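PDB 4BG2: PatF from Prochloron didemni, which probably has a prenyltransferase fold and belongs to the biosynthesis of patellamides, cyanobactin natural products. Local coordinates for residues A[16-21]-A[273-278]; A[23-28]-A[267-272]; A[207-212]-A[222-227]. All coordinates share one frame; numbering follows the deposited sequence.

Interaction 1. Residues A[16-21]-A[273-278]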
loop_
_atom_site.group_PDB
_atom_site.type_symbol
_atom_site.label_atom_id
_atom_site.label_comp_id
_atom_site.label_asym_id
_atom_site.label_seq_id
_atom_site.Cartn_x
_atom_site.Cartn_y
_atom_site.Cartn_z
ATOM N N LEU A 16 12.370 12.404 -4.080
ATOM C CA LEU A 16 13.591 11.714 -3.688
ATOM C C LEU A 16 13.934 12.015 -2.238
ATOM O O LEU A 16 14.372 11.146 -1.499
ATOM C CB LEU A 16 14.741 12.157 -4.600
ATOM C CG LEU A 16 16.040 11.366 -4.497
ATOM C CD1 LEU A 16 15.780 9.870 -4.537
ATOM C CD2 LEU A 16 16.978 11.790 -5.624
ATOM N N GLN A 17 13.729 13.254 -1.833
ATOM C CA GLN A 17 14.025 13.656 -0.469
ATOM C C GLN A 17 13.140 12.920 0.544
ATOM O O GLN A 17 13.639 12.430 1.539
ATOM C CB GLN A 17 13.926 15.171 -0.323
ATOM C CG GLN A 17 14.344 15.608 1.066
ATOM C CD GLN A 17 15.770 15.204 1.422
ATOM O OE1 GLN A 17 16.678 15.265 0.590
ATOM N NE2 GLN A 17 15.969 14.772 2.651
ATOM N N PHE A 18 11.849 12.777 0.249
ATOM C CA PHE A 18 10.982 11.918 1.080
ATOM C C PHE A 18 11.574 10.528 1.268
ATOM O O PHE A 18 11.643 10.013 2.383
ATOM C CB PHE A 18 9.576 11.762 0.484
ATOM C CG PHE A 18 8.835 13.058 0.333
ATOM C CD1 PHE A 18 9.088 14.121 1.172
ATOM C CD2 PHE A 18 7.885 13.209 -0.662
ATOM C CE1 PHE A 18 8.410 15.315 1.024
ATOM C CE2 PHE A 18 7.189 14.390 -0.804
ATOM C CZ PHE A 18 7.455 15.449 0.043
ATOM N N VAL A 19 11.967 9.914 0.151
ATOM C CA VAL A 19 12.484 8.557 0.186
ATOM C C VAL A 19 13.801 8.529 0.988
ATOM O O VAL A 19 13.999 7.656 1.834
ATOM C CB VAL A 19 12.667 8.011 -1.242
ATOM C CG1 VAL A 19 13.499 6.759 -1.231
ATOM C CG2 VAL A 19 11.319 7.768 -1.906
ATOM N N ARG A 20 14.676 9.488 0.750
ATOM C CA ARG A 20 15.970 9.555 1.470
ATOM C C ARG A 20 15.799 9.850 2.975
ATOM O O ARG A 20 16.391 9.189 3.811
ATOM C CB ARG A 20 16.884 10.595 0.847
ATOM C CG ARG A 20 17.371 10.230 -0.555
ATOM C CD ARG A 20 18.493 9.197 -0.532
ATOM N NE ARG A 20 18.790 8.665 -1.869
ATOM C CZ ARG A 20 19.453 9.332 -2.815
ATOM N NH1 ARG A 20 19.882 10.573 -2.602
ATOM N NH2 ARG A 20 19.676 8.761 -3.993
ATOM N N THR A 21 14.956 10.815 3.304
ATOM C CA THR A 21 14.682 11.142 4.704
ATOM C C THR A 21 14.157 9.943 5.484
ATOM O O THR A 21 14.535 9.723 6.625
ATOM C CB THR A 21 13.703 12.302 4.794
ATOM O OG1 THR A 21 14.268 13.407 4.085
ATOM C CG2 THR A 21 13.441 12.701 6.260
ATOM N N GLN A 273 7.666 15.788 10.951
ATOM C CA GLN A 273 7.853 15.936 9.492
ATOM C C GLN A 273 6.753 16.758 8.827
ATOM O O GLN A 273 5.586 16.598 9.129
ATOM C CB GLN A 273 7.911 14.574 8.807
ATOM C CG GLN A 273 9.147 13.749 9.092
ATOM C CD GLN A 273 10.414 14.500 8.781
ATOM O OE1 GLN A 273 10.826 14.599 7.626
ATOM N NE2 GLN A 273 11.036 15.058 9.812
ATOM N N GLY A 274 7.132 17.601 7.876
ATOM C CA GLY A 274 6.166 18.342 7.077
ATOM C C GLY A 274 5.664 17.486 5.933
ATOM O O GLY A 274 6.151 16.370 5.702
ATOM N N CYS A 275 4.677 18.001 5.217
ATOM C CA CYS A 275 4.261 17.433 3.935
ATOM C C CYS A 275 3.413 16.180 4.018
ATOM O O CYS A 275 3.014 15.660 2.987
ATOM C CB CYS A 275 5.482 17.205 3.026
ATOM S SG CYS A 275 6.426 18.741 2.835
ATOM N N ILE A 276 3.112 15.739 5.237
ATOM C CA ILE A 276 2.298 14.571 5.470
ATOM C C ILE A 276 0.814 14.882 5.354
ATOM O O ILE A 276 0.290 15.716 6.095
ATOM C CB ILE A 276 2.610 13.937 6.831
ATOM C CG1 ILE A 276 4.070 13.473 6.832
ATOM C CG2 ILE A 276 1.677 12.757 7.087
ATOM C CD1 ILE A 276 4.512 12.757 8.089
ATOM N N THR A 277 0.147 14.220 4.409
ATOM C CA THR A 277 -1.275 14.430 4.149
ATOM C C THR A 277 -2.149 13.411 4.898
ATOM O O THR A 277 -3.281 13.709 5.234
ATOM C CB THR A 277 -1.598 14.308 2.653
ATOM O OG1 THR A 277 -1.107 13.054 2.158
ATOM C CG2 THR A 277 -0.961 15.429 1.881
ATOM N N ASP A 278 -1.604 12.228 5.167
ATOM C CA ASP A 278 -2.328 11.184 5.864
ATOM C C ASP A 278 -1.372 10.101 6.369
ATOM O O ASP A 278 -0.260 9.942 5.852
ATOM C CB ASP A 278 -3.392 10.568 4.933
ATOM C CG ASP A 278 -2.803 10.016 3.647
ATOM O OD1 ASP A 278 -2.371 8.842 3.659
ATOM O OD2 ASP A 278 -2.774 10.732 2.612
#

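Interaction 2. Residues A[23-28]-A[267-272]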
loop_
_atom_site.group_PDB
_atom_site.type_symbol
_atom_site.label_atom_id
_atom_site.label_comp_id
_atom_site.label_asym_id
_atom_site.label_seq_id
_atom_site.Cartn_x
_atom_site.Cartn_y
_atom_site.Cartn_z
ATOM N N GLN A 23 14.832 6.664 4.755
ATOM C CA GLN A 23 15.997 5.799 4.941
ATOM C C GLN A 23 16.862 6.286 6.108
ATOM O O GLN A 23 17.318 5.475 6.916
ATOM C CB GLN A 23 16.874 5.765 3.684
ATOM C CG GLN A 23 16.239 5.030 2.517
ATOM C CD GLN A 23 16.960 5.286 1.200
ATOM O OE1 GLN A 23 18.176 5.534 1.170
ATOM N NE2 GLN A 23 16.202 5.245 0.094
ATOM N N GLU A 24 17.106 7.594 6.172
ATOM C CA GLU A 24 17.944 8.147 7.233
ATOM C C GLU A 24 17.305 7.894 8.593
ATOM O O GLU A 24 17.941 7.380 9.492
ATOM C CB GLU A 24 18.141 9.661 7.063
ATOM C CG GLU A 24 18.855 10.087 5.785
ATOM C CD GLU A 24 19.061 11.596 5.697
ATOM O OE1 GLU A 24 18.225 12.369 6.239
ATOM O OE2 GLU A 24 20.076 12.007 5.092
ATOM N N ALA A 25 16.040 8.261 8.724
ATOM C CA ALA A 25 15.323 8.156 9.995
ATOM C C ALA A 25 15.238 6.732 10.568
ATOM O O ALA A 25 15.297 6.545 11.778
ATOM C CB ALA A 25 13.930 8.735 9.847
ATOM N N PHE A 26 15.124 5.730 9.703
ATOM C CA PHE A 26 14.903 4.356 10.157
ATOM C C PHE A 26 16.044 3.405 9.851
ATOM O O PHE A 26 15.842 2.202 9.827
ATOM C CB PHE A 26 13.566 3.862 9.599
ATOM C CG PHE A 26 12.446 4.711 10.038
ATOM C CD1 PHE A 26 12.116 4.733 11.389
ATOM C CD2 PHE A 26 11.824 5.572 9.177
ATOM C CE1 PHE A 26 11.117 5.563 11.849
ATOM C CE2 PHE A 26 10.806 6.395 9.617
ATOM C CZ PHE A 26 10.464 6.402 10.967
ATOM N N ASP A 27 17.230 3.959 9.608
ATOM C CA ASP A 27 18.436 3.177 9.378
ATOM C C ASP A 27 18.273 2.115 8.298
ATOM O O ASP A 27 18.672 0.982 8.484
ATOM C CB ASP A 27 18.915 2.530 10.689
ATOM C CG ASP A 27 19.258 3.560 11.765
ATOM O OD1 ASP A 27 18.740 4.697 11.693
ATOM O OD2 ASP A 27 20.029 3.228 12.700
ATOM N N VAL A 28 17.707 2.489 7.164
ATOM C CA VAL A 28 17.524 1.558 6.075
ATOM C C VAL A 28 18.822 1.568 5.253
ATOM O O VAL A 28 19.323 2.609 4.898
ATOM C CB VAL A 28 16.350 1.982 5.192
ATOM C CG1 VAL A 28 16.118 0.973 4.080
ATOM C CG2 VAL A 28 15.089 2.177 6.028
ATOM N N TYR A 267 5.846 7.319 15.345
ATOM C CA TYR A 267 4.852 8.352 15.570
ATOM C C TYR A 267 5.481 9.722 15.755
ATOM O O TYR A 267 5.047 10.700 15.156
ATOM C CB TYR A 267 4.001 8.013 16.795
ATOM C CG TYR A 267 3.055 9.121 17.137
ATOM C CD1 TYR A 267 1.967 9.400 16.315
ATOM C CD2 TYR A 267 3.260 9.910 18.253
ATOM C CE1 TYR A 267 1.094 10.428 16.620
ATOM C CE2 TYR A 267 2.399 10.950 18.560
ATOM C CZ TYR A 267 1.320 11.197 17.738
ATOM O OH TYR A 267 0.452 12.207 18.027
ATOM N N ASN A 268 6.506 9.774 16.594
ATOM C CA ASN A 268 7.261 11.008 16.865
ATOM C C ASN A 268 7.913 11.551 15.620
ATOM O O ASN A 268 7.876 12.756 15.352
ATOM C CB ASN A 268 8.348 10.726 17.895
ATOM C CG ASN A 268 7.788 10.505 19.281
ATOM O OD1 ASN A 268 6.672 10.912 19.598
ATOM N ND2 ASN A 268 8.566 9.857 20.111
ATOM N N PHE A 269 8.519 10.653 14.851
ATOM C CA PHE A 269 9.127 11.065 13.600
ATOM C C PHE A 269 8.083 11.728 12.704
ATOM O O PHE A 269 8.328 12.796 12.146
ATOM C CB PHE A 269 9.767 9.882 12.895
ATOM C CG PHE A 269 10.136 10.176 11.476
ATOM C CD1 PHE A 269 11.292 10.881 11.180
ATOM C CD2 PHE A 269 9.302 9.788 10.439
ATOM C CE1 PHE A 269 11.624 11.172 9.872
ATOM C CE2 PHE A 269 9.631 10.077 9.128
ATOM C CZ PHE A 269 10.796 10.762 8.844
ATOM N N CYS A 270 6.908 11.110 12.593
ATOM C CA CYS A 270 5.839 11.650 11.746
ATOM C C CYS A 270 5.379 13.051 12.135
ATOM O O CYS A 270 5.175 13.891 11.236
ATOM C CB CYS A 270 4.633 10.722 11.721
ATOM S SG CYS A 270 4.868 9.337 10.609
ATOM N N GLN A 271 5.245 13.303 13.452
ATOM C CA GLN A 271 4.747 14.584 13.963
ATOM C C GLN A 271 5.727 15.729 13.754
ATOM O O GLN A 271 5.319 16.886 13.725
ATOM C CB GLN A 271 4.281 14.518 15.459
ATOM C CG GLN A 271 5.365 14.362 16.557
ATOM C CD GLN A 271 4.832 14.396 18.004
ATOM O OE1 GLN A 271 5.218 13.574 18.855
ATOM N NE2 GLN A 271 3.955 15.347 18.289
ATOM N N SER A 272 7.008 15.417 13.600
ATOM C CA SER A 272 8.009 16.430 13.305
ATOM C C SER A 272 8.207 16.662 11.800
ATOM O O SER A 272 8.868 17.621 11.414
ATOM C CB SER A 272 9.343 16.030 13.920
ATOM O OG SER A 272 9.740 14.760 13.457
#

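Interaction 3. Residues A[207-212]-A[222-227]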
loop_
_atom_site.group_PDB
_atom_site.type_symbol
_atom_site.label_atom_id
_atom_site.label_comp_id
_atom_site.label_asym_id
_atom_site.label_seq_id
_atom_site.Cartn_x
_atom_site.Cartn_y
_atom_site.Cartn_z
ATOM N N HIS A 207 -21.227 -2.671 2.414
ATOM C CA HIS A 207 -21.060 -4.113 2.645
ATOM C C HIS A 207 -19.939 -4.388 3.641
ATOM O O HIS A 207 -20.084 -5.248 4.514
ATOM C CB HIS A 207 -20.811 -4.883 1.355
ATOM C CG HIS A 207 -21.922 -4.775 0.359
ATOM N ND1 HIS A 207 -23.149 -5.377 0.538
ATOM C CD2 HIS A 207 -21.976 -4.169 -0.849
ATOM C CE1 HIS A 207 -23.923 -5.114 -0.501
ATOM N NE2 HIS A 207 -23.223 -4.407 -1.368
ATOM N N LEU A 208 -18.836 -3.653 3.526
ATOM C CA LEU A 208 -17.725 -3.789 4.458
ATOM C C LEU A 208 -18.116 -3.311 5.869
ATOM O O LEU A 208 -17.744 -3.943 6.851
ATOM C CB LEU A 208 -16.475 -3.031 3.971
ATOM C CG LEU A 208 -15.254 -3.052 4.921
ATOM C CD1 LEU A 208 -14.828 -4.467 5.287
ATOM C CD2 LEU A 208 -14.069 -2.304 4.333
ATOM N N GLU A 209 -18.819 -2.196 5.962
ATOM C CA GLU A 209 -19.320 -1.686 7.242
ATOM C C GLU A 209 -20.169 -2.739 7.938
ATOM O O GLU A 209 -19.955 -3.031 9.124
ATOM C CB GLU A 209 -20.179 -0.431 7.056
ATOM C CG GLU A 209 -19.387 0.836 6.787
ATOM C CD GLU A 209 -20.257 2.022 6.388
ATOM O OE1 GLU A 209 -21.476 2.033 6.728
ATOM O OE2 GLU A 209 -19.716 2.940 5.724
ATOM N N GLN A 210 -21.118 -3.306 7.186
ATOM C CA GLN A 210 -22.020 -4.326 7.733
ATOM C C GLN A 210 -21.258 -5.557 8.176
ATOM O O GLN A 210 -21.546 -6.106 9.232
ATOM C CB GLN A 210 -23.123 -4.750 6.743
ATOM C CG GLN A 210 -24.409 -3.983 6.896
ATOM C CD GLN A 210 -24.915 -3.877 8.337
ATOM O OE1 GLN A 210 -25.180 -4.888 9.009
ATOM N NE2 GLN A 210 -25.064 -2.637 8.809
ATOM N N TYR A 211 -20.316 -5.994 7.342
ATOM C CA TYR A 211 -19.516 -7.173 7.633
ATOM C C TYR A 211 -18.716 -6.943 8.909
ATOM O O TYR A 211 -18.646 -7.805 9.779
ATOM C CB TYR A 211 -18.569 -7.478 6.457
ATOM C CG TYR A 211 -17.642 -8.626 6.735
ATOM C CD1 TYR A 211 -18.017 -9.927 6.447
ATOM C CD2 TYR A 211 -16.407 -8.417 7.333
ATOM C CE1 TYR A 211 -17.176 -10.998 6.725
ATOM C CE2 TYR A 211 -15.567 -9.481 7.623
ATOM C CZ TYR A 211 -15.957 -10.767 7.317
ATOM O OH TYR A 211 -15.124 -11.823 7.578
ATOM N N THR A 212 -18.140 -5.754 9.006
ATOM C CA THR A 212 -17.425 -5.313 10.177
ATOM C C THR A 212 -18.304 -5.326 11.436
ATOM O O THR A 212 -17.930 -5.893 12.465
ATOM C CB THR A 212 -16.841 -3.912 9.930
ATOM O OG1 THR A 212 -15.891 -4.007 8.874
ATOM C CG2 THR A 212 -16.134 -3.361 11.183
ATOM N N SER A 222 -15.114 -0.032 17.347
ATOM C CA SER A 222 -15.050 1.231 18.074
ATOM C C SER A 222 -14.145 2.273 17.439
ATOM O O SER A 222 -14.286 3.444 17.754
ATOM C CB SER A 222 -14.642 1.012 19.529
ATOM O OG SER A 222 -13.251 0.834 19.625
ATOM N N ILE A 223 -13.232 1.857 16.551
ATOM C CA ILE A 223 -12.279 2.788 15.922
ATOM C C ILE A 223 -12.416 2.955 14.408
ATOM O O ILE A 223 -11.929 3.926 13.868
ATOM C CB ILE A 223 -10.796 2.424 16.218
ATOM C CG1 ILE A 223 -10.482 1.017 15.717
ATOM C CG2 ILE A 223 -10.506 2.580 17.718
ATOM C CD1 ILE A 223 -9.017 0.629 15.773
ATOM N N PHE A 224 -13.077 2.027 13.718
ATOM C CA PHE A 224 -12.942 1.985 12.262
ATOM C C PHE A 224 -13.555 3.162 11.518
ATOM O O PHE A 224 -13.153 3.445 10.408
ATOM C CB PHE A 224 -13.413 0.640 11.681
ATOM C CG PHE A 224 -14.890 0.546 11.443
ATOM C CD1 PHE A 224 -15.758 0.333 12.493
ATOM C CD2 PHE A 224 -15.401 0.629 10.158
ATOM C CE1 PHE A 224 -17.126 0.238 12.279
ATOM C CE2 PHE A 224 -16.753 0.537 9.933
ATOM C CZ PHE A 224 -17.618 0.331 10.990
ATOM N N ARG A 225 -14.495 3.853 12.144
ATOM C CA ARG A 225 -15.150 5.031 11.563
ATOM C C ARG A 225 -14.530 6.354 11.994
ATOM O O ARG A 225 -14.969 7.400 11.542
ATOM C CB ARG A 225 -16.617 5.068 11.975
ATOM C CG ARG A 225 -17.425 3.878 11.501
ATOM C CD ARG A 225 -18.741 3.827 12.256
ATOM N NE ARG A 225 -19.756 3.097 11.512
ATOM C CZ ARG A 225 -20.941 2.756 11.999
ATOM N NH1 ARG A 225 -21.277 3.071 13.247
ATOM N NH2 ARG A 225 -21.792 2.085 11.231
ATOM N N GLU A 226 -13.524 6.300 12.861
ATOM C CA GLU A 226 -12.850 7.499 13.385
ATOM C C GLU A 226 -11.889 8.203 12.419
ATOM O O GLU A 226 -11.616 9.392 12.578
ATOM C CB GLU A 226 -12.094 7.153 14.671
ATOM C CG GLU A 226 -13.028 6.772 15.809
ATOM C CD GLU A 226 -14.111 7.807 16.023
ATOM O OE1 GLU A 226 -13.773 8.977 16.305
ATOM O OE2 GLU A 226 -15.301 7.447 15.888
ATOM N N GLY A 227 -11.353 7.467 11.450
ATOM C CA GLY A 227 -10.508 8.062 10.418
ATOM C C GLY A 227 -11.365 8.378 9.214
ATOM O O GLY A 227 -12.576 8.208 9.251
#

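Interaction 1. Residues A[16-21]-A[273-278]
Where the long N-terminal helix 3-25 packs against the chain leading into strand 276-284 of the barrel, Phe-18 meets the disulfide-bonded Cys-275 and, one helical turn on, Thr-21 meets Gln-273. The Phe-18 ring reaches Cys-275 with its far end: CZ of Phe-18 lies 4.0 Å from CB of Cys-275, and CE1 is equally near. The approach to the ring is oblique. Cys-275 SG stands 5.5 Å from the centroid of the Phe-18 ring, 75° off its normal, a long, oblique sulfur-aromatic contact.

At Thr-21 the hydroxyl is turned back onto its own helix. OG1 of Thr-21 gives a hydrogen bond of 2.8 Å to Gln-17 O and receives a bent one from Gln-17 NE2 at 2.6 Å. With OG1 held this way, CG2 lies anti to the backbone N and faces the other segment, touching Gln-273 OE1 at 3.5 Å. The Gln-273 side chain folds at chi2 (-55°) and comes from the opposite direction to Thr-21.

Cys-306, the last residue modelled, completes the disulfide, tying the end of the ordered chain to the approach to strand 276-284. Phe-18 also packs on Val-50 of strand 48-57 and Gln-302 of strand 295-303, while backbone hydrogen bonds of Thr-277 and Asp-278 with Asp-301 join strand 276-284 to strand 295-303.

Interaction 2. Residues A[23-28]-A[267-272]
Phe-269 makes all of the 267-272 side of this helix-end contact, meeting Ala-25 and Phe-26 at the C-terminal end of helix 3-25 from its place in helix 261-272, so that two helices on the outside of the barrel join through a T-shaped aromatic pair. The ring centroids of Phe-26 and Phe-269 are 5.0 Å apart with planes at 73°, the edge of Phe-26 directed at the face of Phe-269. CE2 and CZ of Phe-26 form that edge: CE2 stands over the face of Phe-269 near its rim, and CZ sits 3.6 Å from Phe-269 CD2. CG of Phe-269 lies anti to the backbone N (chi1 167°), which sends the ring across to helix 3-25. There CB of Ala-25 approaches the ring obliquely, 3.4 Å from Phe-269 CE1, and the same methyl also covers one face of Phe-26 near its rim, so that it touches both rings. One residue on, Cys-270 turns to the barrel and touches Phe-298 and Tyr-300 of strand 295-303. At the end of the segment Ser-272 folds its hydroxyl back on the helix: OG donates to Phe-269 O at 2.8 Å, tilted 33° from the carbonyl plane.

Interaction 3. Residues A[207-212]-A[222-227]
Thr-212 and Phe-224 meet in a CH-pi contact between helix 206-215 and the turn after helix 218-223. The methyl CG2 of Thr-212 stands 3.8 Å from the centroid of the Phe-224 ring and only 7° off its normal, squarely over the middle of one face.

Two conformations set this up. Thr-212 puts its hydroxyl beside the backbone N, where OG1 donates to Leu-208 O at 2.7 Å; CG2 is left pointing at the ring. Leu-208 O is gripped twice, since the backbone N of Thr-212 also binds it, at 2.8 Å and from the opposite face of the carbonyl plane. Phe-224, in turn, holds CG between its backbone N and carbonyl carbon (chi1 84°), swinging the ring toward the helix. It stands at the second position of a type I turn, closed by Glu-226 N bonding Ile-223 O at 3.0 Å.

The next residue in that turn, Arg-225, lays CG on the opposite ring face, 3.5 Å above the plane of Phe-224, so the ring is sandwiched between two aliphatic groups. At its edge Glu-209 CG passes 4.1 Å from Phe-224 CE2, the two side chains crossing at about a right angle. Phe-230 of strand 229-233 meets the Phe-224 ring edge-to-face.

The contact is therefore apolar at its heart. The charges stay at its margin: Glu-209 OE1 and Arg-225 NH2 are 4.5 Å apart, too far for a salt bridge, and their attraction would at most be a weak, long-range one.

Interactions 1 and 2 are neighbours, their centres about 10 Å apart, and both rest on helix 3-25; they touch where Ile-276 CD1 comes to 3.4 Å from Cys-270 O and Thr-21 CG2 to 4.2 Å from Phe-269 CZ. Helix 261-272 is followed, after a short loop, by strand 276-284, so one unbroken piece of chain packs along the N-terminal helix. Interaction 3 is about 29 Å from each, centre to centre, and joins segments close in sequence that fall between residues 28 and 267. Two contacts thus bring the N-terminal helix next to the C-terminal part of the chain, while the third is local. All border a closed ten-stranded antiparallel barrel with helices outside, consistent with the ABBA prenyltransferase fold.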